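3,4-dihydroxybenzoate decarboxylase (Enterobacter cloacae, PDB 5NY5) probably catalyses the reversible, prenylated-FMN-dependent decarboxylation of 3,4-dihydroxybenzoate to catechol, as a metal-binding member of the UbiD family. Local coordinates at residues 169-174 / 284-289; 179-184 / 275-280; 61-66 / 134-139. One frame throughout, in Å; residues are numbered along the deposited sequence.

How the interactions relate
Interactions 1 and 2 lie side by side, their centres 8 Å apart. Strands 165-174 and 179-182 are neighbours in one antiparallel sheet, Cys173 O meeting Ser181 N at 2.9 Å, and Asp278 OD2 accepts a hydrogen bond from Gly284 N, also 2.9 Å. Both bear on the prenylated-FMN site, whose cofactor is absent from this apo chain: interaction 1 contains Ile169, His170 and Arg171, interaction 2 contains Phe183, and the Glu277 side chain is about 4 Å from that of Arg171. Interaction 3 stands apart from this site, its centre about 18 Å from that of interaction 1, though Val174 CG2 packs on Ala137 CB at 4.1 Å; it ties the N-terminal region to the Rift-related one.

Interaction 1 (169-174 / 284-289)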
loop_
_atom_site.group_PDB
_atom_site.type_symbol
_atom_site.label_atom_id
_atom_site.label_comp_id
_atom_site.label_asym_id
_atom_site.label_seq_id
_atom_site.Cartn_x
_atom_site.Cartn_y
_atom_site.Cartn_z
ATOM N N ILE A 169 -11.505 -5.489 41.867
ATOM C CA ILE A 169 -12.238 -6.710 41.551
ATOM C C ILE A 169 -11.254 -7.737 41.011
ATOM O O ILE A 169 -10.514 -7.458 40.059
ATOM C CB ILE A 169 -13.369 -6.447 40.543
ATOM C CG1 ILE A 169 -14.353 -5.420 41.104
ATOM C CG2 ILE A 169 -14.089 -7.744 40.202
ATOM C CD1 ILE A 169 -15.597 -5.234 40.262
ATOM N N HIS A 170 -11.248 -8.920 41.616
ATOM C CA HIS A 170 -10.364 -10.006 41.226
ATOM C C HIS A 170 -11.174 -11.283 41.072
ATOM O O HIS A 170 -12.340 -11.361 41.468
ATOM C CB HIS A 170 -9.248 -10.225 42.257
ATOM C CG HIS A 170 -8.484 -8.987 42.601
ATOM N ND1 HIS A 170 -7.168 -8.800 42.238
ATOM C CD2 HIS A 170 -8.847 -7.874 43.281
ATOM C CE1 HIS A 170 -6.755 -7.625 42.677
ATOM N NE2 HIS A 170 -7.755 -7.043 43.314
ATOM N N ARG A 171 -10.538 -12.295 40.491
ATOM C CA ARG A 171 -11.085 -13.642 40.442
ATOM C C ARG A 171 -10.173 -14.567 41.234
ATOM O O ARG A 171 -8.950 -14.401 41.228
ATOM C CB ARG A 171 -11.241 -14.143 39.003
ATOM C CG ARG A 171 -9.938 -14.346 38.253
ATOM C CD ARG A 171 -10.198 -14.767 36.818
ATOM N NE ARG A 171 -8.962 -15.018 36.086
ATOM C CZ ARG A 171 -8.901 -15.234 34.777
ATOM N NH1 ARG A 171 -10.010 -15.225 34.052
ATOM N NH2 ARG A 171 -7.733 -15.454 34.193
ATOM N N LEU A 172 -10.773 -15.530 41.928
ATOM C CA LEU A 172 -10.040 -16.413 42.826
ATOM C C LEU A 172 -10.420 -17.857 42.546
ATOM O O LEU A 172 -11.605 -18.177 42.416
ATOM C CB LEU A 172 -10.323 -16.070 44.293
ATOM C CG LEU A 172 -9.848 -14.701 44.783
ATOM C CD1 LEU A 172 -10.889 -13.620 44.530
ATOM C CD2 LEU A 172 -9.477 -14.763 46.253
ATOM N N CYS A 173 -9.415 -18.722 42.464
ATOM C CA CYS A 173 -9.619 -20.144 42.230
ATOM C C CYS A 173 -9.429 -20.905 43.535
ATOM O O CYS A 173 -8.453 -20.675 44.256
ATOM C CB CYS A 173 -8.651 -20.661 41.165
ATOM S SG CYS A 173 -8.831 -22.411 40.767
ATOM N N VAL A 174 -10.362 -21.805 43.834
ATOM C CA VAL A 174 -10.290 -22.588 45.062
ATOM C C VAL A 174 -9.213 -23.653 44.907
ATOM O O VAL A 174 -9.248 -24.460 43.971
ATOM C CB VAL A 174 -11.649 -23.214 45.393
ATOM C CG1 VAL A 174 -11.538 -24.106 46.614
ATOM C CG2 VAL A 174 -12.691 -22.132 45.609
ATOM N N GLY A 284 -4.278 -27.190 31.917
ATOM C CA GLY A 284 -3.514 -26.178 31.221
ATOM C C GLY A 284 -4.206 -24.845 31.065
ATOM O O GLY A 284 -3.566 -23.884 30.626
ATOM N N HIS A 285 -5.485 -24.748 31.413
ATOM C CA HIS A 285 -6.253 -23.526 31.262
ATOM C C HIS A 285 -6.683 -23.003 32.623
ATOM O O HIS A 285 -6.680 -23.725 33.624
ATOM C CB HIS A 285 -7.487 -23.750 30.383
ATOM C CG HIS A 285 -7.165 -24.232 29.005
ATOM N ND1 HIS A 285 -7.507 -25.490 28.558
ATOM C CD2 HIS A 285 -6.526 -23.628 27.977
ATOM C CE1 HIS A 285 -7.097 -25.637 27.311
ATOM N NE2 HIS A 285 -6.497 -24.522 26.936
ATOM N N ALA A 286 -7.056 -21.726 32.646
ATOM C CA ALA A 286 -7.564 -21.102 33.857
ATOM C C ALA A 286 -9.075 -20.947 33.774
ATOM O O ALA A 286 -9.821 -21.633 34.477
ATOM C CB ALA A 286 -6.903 -19.741 34.080
HETATM N N MSE A 287 -9.526 -20.062 32.895
HETATM C CA MSE A 287 -10.928 -19.693 32.821
HETATM C C MSE A 287 -11.246 -19.084 31.462
HETATM O O MSE A 287 -10.352 -18.571 30.792
HETATM C CB MSE A 287 -11.258 -18.692 33.924
HETATM C CG MSE A 287 -12.520 -18.979 34.699
HETATM SE SE MSE A 287 -13.078 -17.390 35.660
HETATM C CE MSE A 287 -14.235 -16.597 34.310
ATOM N N PRO A 288 -12.509 -19.138 31.049
ATOM C CA PRO A 288 -12.924 -18.349 29.885
ATOM C C PRO A 288 -12.665 -16.869 30.128
ATOM O O PRO A 288 -13.042 -16.315 31.163
ATOM C CB PRO A 288 -14.421 -18.651 29.766
ATOM C CG PRO A 288 -14.587 -19.973 30.417
ATOM C CD PRO A 288 -13.585 -20.023 31.528
ATOM N N GLU A 289 -12.010 -16.231 29.167
ATOM C CA GLU A 289 -11.689 -14.816 29.253
ATOM C C GLU A 289 -12.716 -13.992 28.485
ATOM O O GLU A 289 -13.543 -14.518 27.738
ATOM C CB GLU A 289 -10.278 -14.552 28.721
ATOM C CG GLU A 289 -9.187 -15.353 29.414
ATOM C CD GLU A 289 -8.972 -14.936 30.856
ATOM O OE1 GLU A 289 -8.346 -15.709 31.608
ATOM O OE2 GLU A 289 -9.421 -13.835 31.238
#
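Arg171 reaches Glu289 because its CG sits between the backbone N and the carbonyl carbon (chi1 66°) and the chain then runs extended to NE, carrying the guanidinium away from the strand. Glu289 answers with a chain bent at CB-CG (chi2 -68°), which brings its carboxylate back to meet it. The grip is end-on: NH1 and NH2 both close on a single oxygen, Glu289 OE1. The bond from Arg171 NH2 to Glu289 OE1 is the shorter, 2.7 Å, and uses the syn lone pair, while NH1 meets OE1 at 3.0 Å from above the carboxylate plane. OE1 lies in the guanidinium plane, yet the two flat groups are turned 55° apart, so the forked salt bridge is not coplanar. Selenomethionine Met287 runs alongside in the opposite sense, its CB 3.7 Å from Arg171 NH1, a flexible apolar chain suited to lining the arginine. Arg171 binds prenylated FMN; its long chain with two terminal NH2 groups can grip one oxygen twice, which probably fixes the guanidinium's rotation. Strand 165-174 lies between strands 148-157 and 179-182 in its sheet, while 285-288 pairs with 294-296 and sets Met287 against Cys150 of strand 148-157.

Interaction 2 (179-184 / 275-280)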
loop_
_atom_site.group_PDB
_atom_site.type_symbol
_atom_site.label_atom_id
_atom_site.label_comp_id
_atom_site.label_asym_id
_atom_site.label_seq_id
_atom_site.Cartn_x
_atom_site.Cartn_y
_atom_site.Cartn_z
ATOM N N GLU A 179 -7.210 -22.369 51.242
ATOM C CA GLU A 179 -6.306 -21.645 50.361
ATOM C C GLU A 179 -6.999 -21.296 49.053
ATOM O O GLU A 179 -7.768 -22.094 48.510
ATOM C CB GLU A 179 -5.042 -22.463 50.074
ATOM C CG GLU A 179 -4.218 -22.782 51.308
ATOM C CD GLU A 179 -3.003 -23.625 50.990
ATOM O OE1 GLU A 179 -2.728 -23.839 49.790
ATOM O OE2 GLU A 179 -2.325 -24.075 51.938
ATOM N N LEU A 180 -6.711 -20.098 48.551
ATOM C CA LEU A 180 -7.194 -19.634 47.260
ATOM C C LEU A 180 -6.036 -19.038 46.478
ATOM O O LEU A 180 -5.106 -18.466 47.054
ATOM C CB LEU A 180 -8.294 -18.577 47.409
ATOM C CG LEU A 180 -9.565 -18.931 48.177
ATOM C CD1 LEU A 180 -10.193 -17.664 48.726
ATOM C CD2 LEU A 180 -10.544 -19.654 47.276
ATOM N N SER A 181 -6.098 -19.170 45.156
ATOM C CA SER A 181 -5.139 -18.532 44.267
ATOM C C SER A 181 -5.772 -17.283 43.672
ATOM O O SER A 181 -6.896 -17.334 43.163
ATOM C CB SER A 181 -4.693 -19.486 43.158
ATOM O OG SER A 181 -5.783 -19.867 42.341
HETATM N N MSE A 182 -5.057 -16.167 43.748
HETATM C CA MSE A 182 -5.584 -14.893 43.278
HETATM C C MSE A 182 -4.540 -14.102 42.499
HETATM O O MSE A 182 -3.454 -13.828 43.003
HETATM C CB MSE A 182 -6.099 -14.068 44.459
HETATM C CG MSE A 182 -6.316 -12.594 44.155
HETATM SE SE MSE A 182 -7.391 -11.691 45.513
HETATM C CE MSE A 182 -6.602 -9.915 45.385
ATOM N N PHE A 183 -4.880 -13.740 41.265
ATOM C CA PHE A 183 -3.993 -12.949 40.429
ATOM C C PHE A 183 -4.128 -11.466 40.753
ATOM O O PHE A 183 -5.208 -10.976 41.095
ATOM C CB PHE A 183 -4.297 -13.188 38.949
ATOM C CG PHE A 183 -3.552 -12.273 38.019
ATOM C CD1 PHE A 183 -2.230 -12.521 37.696
ATOM C CD2 PHE A 183 -4.176 -11.167 37.466
ATOM C CE1 PHE A 183 -1.543 -11.682 36.841
ATOM C CE2 PHE A 183 -3.492 -10.324 36.612
ATOM C CZ PHE A 183 -2.175 -10.582 36.300
ATOM N N LEU A 184 -3.014 -10.752 40.642
ATOM C CA LEU A 184 -2.985 -9.314 40.866
ATOM C C LEU A 184 -2.275 -8.649 39.697
ATOM O O LEU A 184 -1.213 -9.109 39.270
ATOM C CB LEU A 184 -2.284 -8.963 42.186
ATOM C CG LEU A 184 -2.990 -9.327 43.498
ATOM C CD1 LEU A 184 -2.753 -10.781 43.888
ATOM C CD2 LEU A 184 -2.564 -8.390 44.620
ATOM N N VAL A 275 1.820 -20.759 43.643
ATOM C CA VAL A 275 1.090 -21.918 43.156
ATOM C C VAL A 275 0.747 -21.687 41.693
ATOM O O VAL A 275 0.647 -20.545 41.233
ATOM C CB VAL A 275 -0.184 -22.182 43.995
ATOM C CG1 VAL A 275 -1.275 -21.174 43.655
ATOM C CG2 VAL A 275 -0.673 -23.602 43.797
ATOM N N ARG A 276 0.596 -22.779 40.950
ATOM C CA ARG A 276 0.081 -22.709 39.592
ATOM C C ARG A 276 -1.417 -22.974 39.621
ATOM O O ARG A 276 -1.900 -23.788 40.414
ATOM C CB ARG A 276 0.792 -23.694 38.661
ATOM C CG ARG A 276 0.566 -25.164 38.947
ATOM C CD ARG A 276 1.362 -26.006 37.959
ATOM N NE ARG A 276 1.155 -27.436 38.152
ATOM C CZ ARG A 276 0.226 -28.146 37.522
ATOM N NH1 ARG A 276 -0.586 -27.556 36.656
ATOM N NH2 ARG A 276 0.109 -29.444 37.758
ATOM N N GLU A 277 -2.143 -22.270 38.751
ATOM C CA GLU A 277 -3.596 -22.189 38.873
ATOM C C GLU A 277 -4.252 -23.559 38.755
ATOM O O GLU A 277 -5.171 -23.881 39.517
ATOM C CB GLU A 277 -4.140 -21.230 37.814
ATOM C CG GLU A 277 -5.364 -20.443 38.237
ATOM C CD GLU A 277 -5.567 -19.202 37.392
ATOM O OE1 GLU A 277 -4.749 -18.968 36.479
ATOM O OE2 GLU A 277 -6.537 -18.457 37.641
ATOM N N ASP A 278 -3.789 -24.384 37.817
ATOM C CA ASP A 278 -4.402 -25.676 37.535
ATOM C C ASP A 278 -3.684 -26.828 38.230
ATOM O O ASP A 278 -3.610 -27.932 37.678
ATOM C CB ASP A 278 -4.446 -25.916 36.027
ATOM C CG ASP A 278 -3.062 -25.992 35.411
ATOM O OD1 ASP A 278 -2.124 -25.385 35.970
ATOM O OD2 ASP A 278 -2.911 -26.663 34.370
ATOM N N GLN A 279 -3.166 -26.599 39.440
ATOM C CA GLN A 279 -2.365 -27.627 40.100
ATOM C C GLN A 279 -3.167 -28.895 40.369
ATOM O O GLN A 279 -2.612 -29.999 40.318
ATOM C CB GLN A 279 -1.781 -27.084 41.403
ATOM C CG GLN A 279 -2.815 -26.636 42.417
ATOM C CD GLN A 279 -2.251 -26.547 43.818
ATOM O OE1 GLN A 279 -1.163 -27.050 44.093
ATOM N NE2 GLN A 279 -2.985 -25.897 44.713
ATOM N N HIS A 280 -4.463 -28.767 40.648
ATOM C CA HIS A 280 -5.290 -29.922 40.964
ATOM C C HIS A 280 -6.029 -30.484 39.758
ATOM O O HIS A 280 -6.560 -31.597 39.842
ATOM C CB HIS A 280 -6.306 -29.566 42.057
ATOM C CG HIS A 280 -5.684 -29.219 43.374
ATOM N ND1 HIS A 280 -5.091 -30.159 44.189
ATOM C CD2 HIS A 280 -5.571 -28.036 44.023
ATOM C CE1 HIS A 280 -4.635 -29.570 45.279
ATOM N NE2 HIS A 280 -4.913 -28.282 45.203
#
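Ser181 and Glu277 are the residues whose CA atoms come nearest across the contact, 6.7 Å apart. Segment 179-184 starts as extended strand, whereas 275-280 has no regular structure and folds into a type I beta turn from Arg276 to Gln279, closed by a weak bond from Gln279 N to Arg276 O. Ser181 faces the turn, and its CB rests on Val275 CG1 at 3.8 Å. That methyl is placed between the backbone N and carbonyl carbon of Val275 (chi1 75°), which turns it to the serine. Ser181 OG passes 4.2 Å from Glu277 CG, a loose contact with the aliphatic part of the glutamate. A small residue is apt here, since it lets the loop lie close over the strand. Strand 179-182 is an inner member of the antiparallel sheet of the Rift-related, FMN-binding-clan domain, between 165-174 and 303-311, and it runs on into Phe183, a prenylated-FMN-binding residue. The polar ends look to other partners: Gln175 NE2 bonds both Ser181 OG and Glu277 O, so linking the two segments, and Glu277 OE1 accepts from the backbone N of Asn298. Within the turn, Arg276 NH1 forms a salt bridge with Asp278 OD1 at 2.7 Å, though the hydrogen bond itself is weak, its N-H...O angle only 122°. Gln279 CA lies over one face of that guanidinium, 3.7 Å above its plane.

Interaction 3 (61-66 / 134-139); sequences NSVKGY and LLPAPT
Val63 is the first residue of 61-66 to touch Pro136, its CG1 lying 4.0 Å from Pro136 CB. That methyl stands anti to the backbone N (chi1 -176°), and the two side chains cross at about a right angle; a branched, apolar valine suits a place where it also packs on Ile71 of strand 70-73. Val63 then opens a type II beta turn, closed by Tyr66 N to Val63 O at 2.9 Å. Lys64 leads the chain outward and reaches Glu34 in a salt bridge, while Gly65 takes the positive phi that the third position of such a turn requires. The turn lies in the loop between strands 57-60 and 70-73 of the N-terminal region and presents Tyr66 to the loop that follows helix 131-134 in the Rift-related region. Tyr66 does most of the packing. Pro136 CB sits over its ring face, 3.4 Å from the centroid and 8° off the normal, a CH-pi contact almost on the ring axis. Proline provides a rigid aliphatic ring for that face, and Pro136 is itself the centre of an inverse gamma turn, with Ala137 N bonded weakly to Leu135 O. Farther out along the ring, Tyr66 CE2 comes 3.9 Å from Leu135 C. The phenol end meets the short helix 131-134: Tyr66 OH is hydrogen-bonded to Arg132 O.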
loop_
_atom_site.group_PDB
_atom_site.type_symbol
_atom_site.label_atom_id
_atom_site.label_comp_id
_atom_site.label_asym_id
_atom_site.label_seq_id
_atom_site.Cartn_x
_atom_site.Cartn_y
_atom_site.Cartn_z
ATOM N N ASN A 61 -31.770 -21.686 43.258
ATOM C CA ASN A 61 -32.062 -21.961 44.661
ATOM C C ASN A 61 -31.721 -23.385 45.075
ATOM O O ASN A 61 -31.574 -23.647 46.273
ATOM C CB ASN A 61 -33.541 -21.691 44.954
ATOM C CG ASN A 61 -33.863 -20.213 45.019
ATOM O OD1 ASN A 61 -33.056 -19.411 45.489
ATOM N ND2 ASN A 61 -35.048 -19.843 44.551
ATOM N N SER A 62 -31.600 -24.306 44.124
ATOM C CA SER A 62 -31.318 -25.708 44.411
ATOM C C SER A 62 -29.963 -26.063 43.816
ATOM O O SER A 62 -29.838 -26.231 42.598
ATOM C CB SER A 62 -32.418 -26.611 43.857
ATOM O OG SER A 62 -32.103 -27.975 44.056
ATOM N N VAL A 63 -28.955 -26.182 44.673
ATOM C CA VAL A 63 -27.593 -26.507 44.266
ATOM C C VAL A 63 -27.309 -27.935 44.702
ATOM O O VAL A 63 -27.432 -28.265 45.887
ATOM C CB VAL A 63 -26.576 -25.530 44.873
ATOM C CG1 VAL A 63 -25.180 -25.831 44.361
ATOM C CG2 VAL A 63 -26.969 -24.096 44.563
ATOM N N LYS A 64 -26.936 -28.784 43.745
ATOM C CA LYS A 64 -26.664 -30.182 44.052
ATOM C C LYS A 64 -25.523 -30.293 45.053
ATOM O O LYS A 64 -24.452 -29.712 44.861
ATOM C CB LYS A 64 -26.319 -30.951 42.778
ATOM C CG LYS A 64 -27.444 -31.037 41.762
ATOM C CD LYS A 64 -26.990 -31.801 40.525
ATOM C CE LYS A 64 -28.055 -31.807 39.442
ATOM N NZ LYS A 64 -27.579 -32.504 38.214
ATOM N N GLY A 65 -25.761 -31.042 46.127
ATOM C CA GLY A 65 -24.788 -31.191 47.185
ATOM C C GLY A 65 -24.636 -29.995 48.095
ATOM O O GLY A 65 -23.800 -30.036 49.004
ATOM N N TYR A 66 -25.412 -28.933 47.885
ATOM C CA TYR A 66 -25.333 -27.720 48.703
ATOM C C TYR A 66 -26.734 -27.242 49.057
ATOM O O TYR A 66 -27.190 -26.195 48.583
ATOM C CB TYR A 66 -24.558 -26.623 47.971
ATOM C CG TYR A 66 -23.078 -26.885 47.842
ATOM C CD1 TYR A 66 -22.575 -27.630 46.785
ATOM C CD2 TYR A 66 -22.183 -26.374 48.770
ATOM C CE1 TYR A 66 -21.223 -27.866 46.659
ATOM C CE2 TYR A 66 -20.829 -26.604 48.653
ATOM C CZ TYR A 66 -20.354 -27.350 47.595
ATOM O OH TYR A 66 -19.006 -27.582 47.473
ATOM N N LEU A 134 -18.354 -25.108 52.435
ATOM C CA LEU A 134 -18.994 -23.863 52.832
ATOM C C LEU A 134 -19.624 -23.125 51.658
ATOM O O LEU A 134 -20.761 -22.654 51.763
ATOM C CB LEU A 134 -17.971 -22.965 53.530
ATOM C CG LEU A 134 -18.491 -21.929 54.523
ATOM C CD1 LEU A 134 -19.504 -22.559 55.457
ATOM C CD2 LEU A 134 -17.335 -21.355 55.316
ATOM N N LEU A 135 -18.913 -23.018 50.536
ATOM C CA LEU A 135 -19.368 -22.224 49.408
ATOM C C LEU A 135 -19.341 -23.069 48.133
ATOM O O LEU A 135 -18.311 -23.686 47.824
ATOM C CB LEU A 135 -18.495 -20.978 49.241
ATOM C CG LEU A 135 -18.473 -20.053 50.457
ATOM C CD1 LEU A 135 -17.498 -18.912 50.252
ATOM C CD2 LEU A 135 -19.866 -19.526 50.733
ATOM N N PRO A 136 -20.382 -23.122 47.426
ATOM C CA PRO A 136 -20.388 -23.850 46.141
ATOM C C PRO A 136 -19.883 -22.987 44.986
ATOM O O PRO A 136 -20.632 -22.480 44.151
ATOM C CB PRO A 136 -21.864 -24.220 45.978
ATOM C CG PRO A 136 -22.588 -23.095 46.639
ATOM C CD PRO A 136 -21.724 -22.638 47.790
ATOM N N ALA A 137 -18.573 -22.809 44.937
ATOM C CA ALA A 137 -17.965 -22.037 43.862
ATOM C C ALA A 137 -18.135 -22.781 42.544
ATOM O O ALA A 137 -17.730 -23.947 42.445
ATOM C CB ALA A 137 -16.490 -21.789 44.149
ATOM N N PRO A 138 -18.717 -22.167 41.522
ATOM C CA PRO A 138 -18.974 -22.886 40.275
ATOM C C PRO A 138 -17.753 -22.909 39.368
ATOM O O PRO A 138 -16.817 -22.121 39.504
ATOM C CB PRO A 138 -20.115 -22.088 39.631
ATOM C CG PRO A 138 -20.313 -20.853 40.503
ATOM C CD PRO A 138 -19.158 -20.769 41.441
ATOM N N THR A 139 -17.778 -23.856 38.437
ATOM C CA THR A 139 -16.823 -23.921 37.342
ATOM C C THR A 139 -17.562 -23.595 36.054
ATOM O O THR A 139 -18.632 -24.153 35.793
ATOM C CB THR A 139 -16.176 -25.303 37.246
ATOM O OG1 THR A 139 -17.154 -26.262 36.830
ATOM C CG2 THR A 139 -15.614 -25.721 38.595
#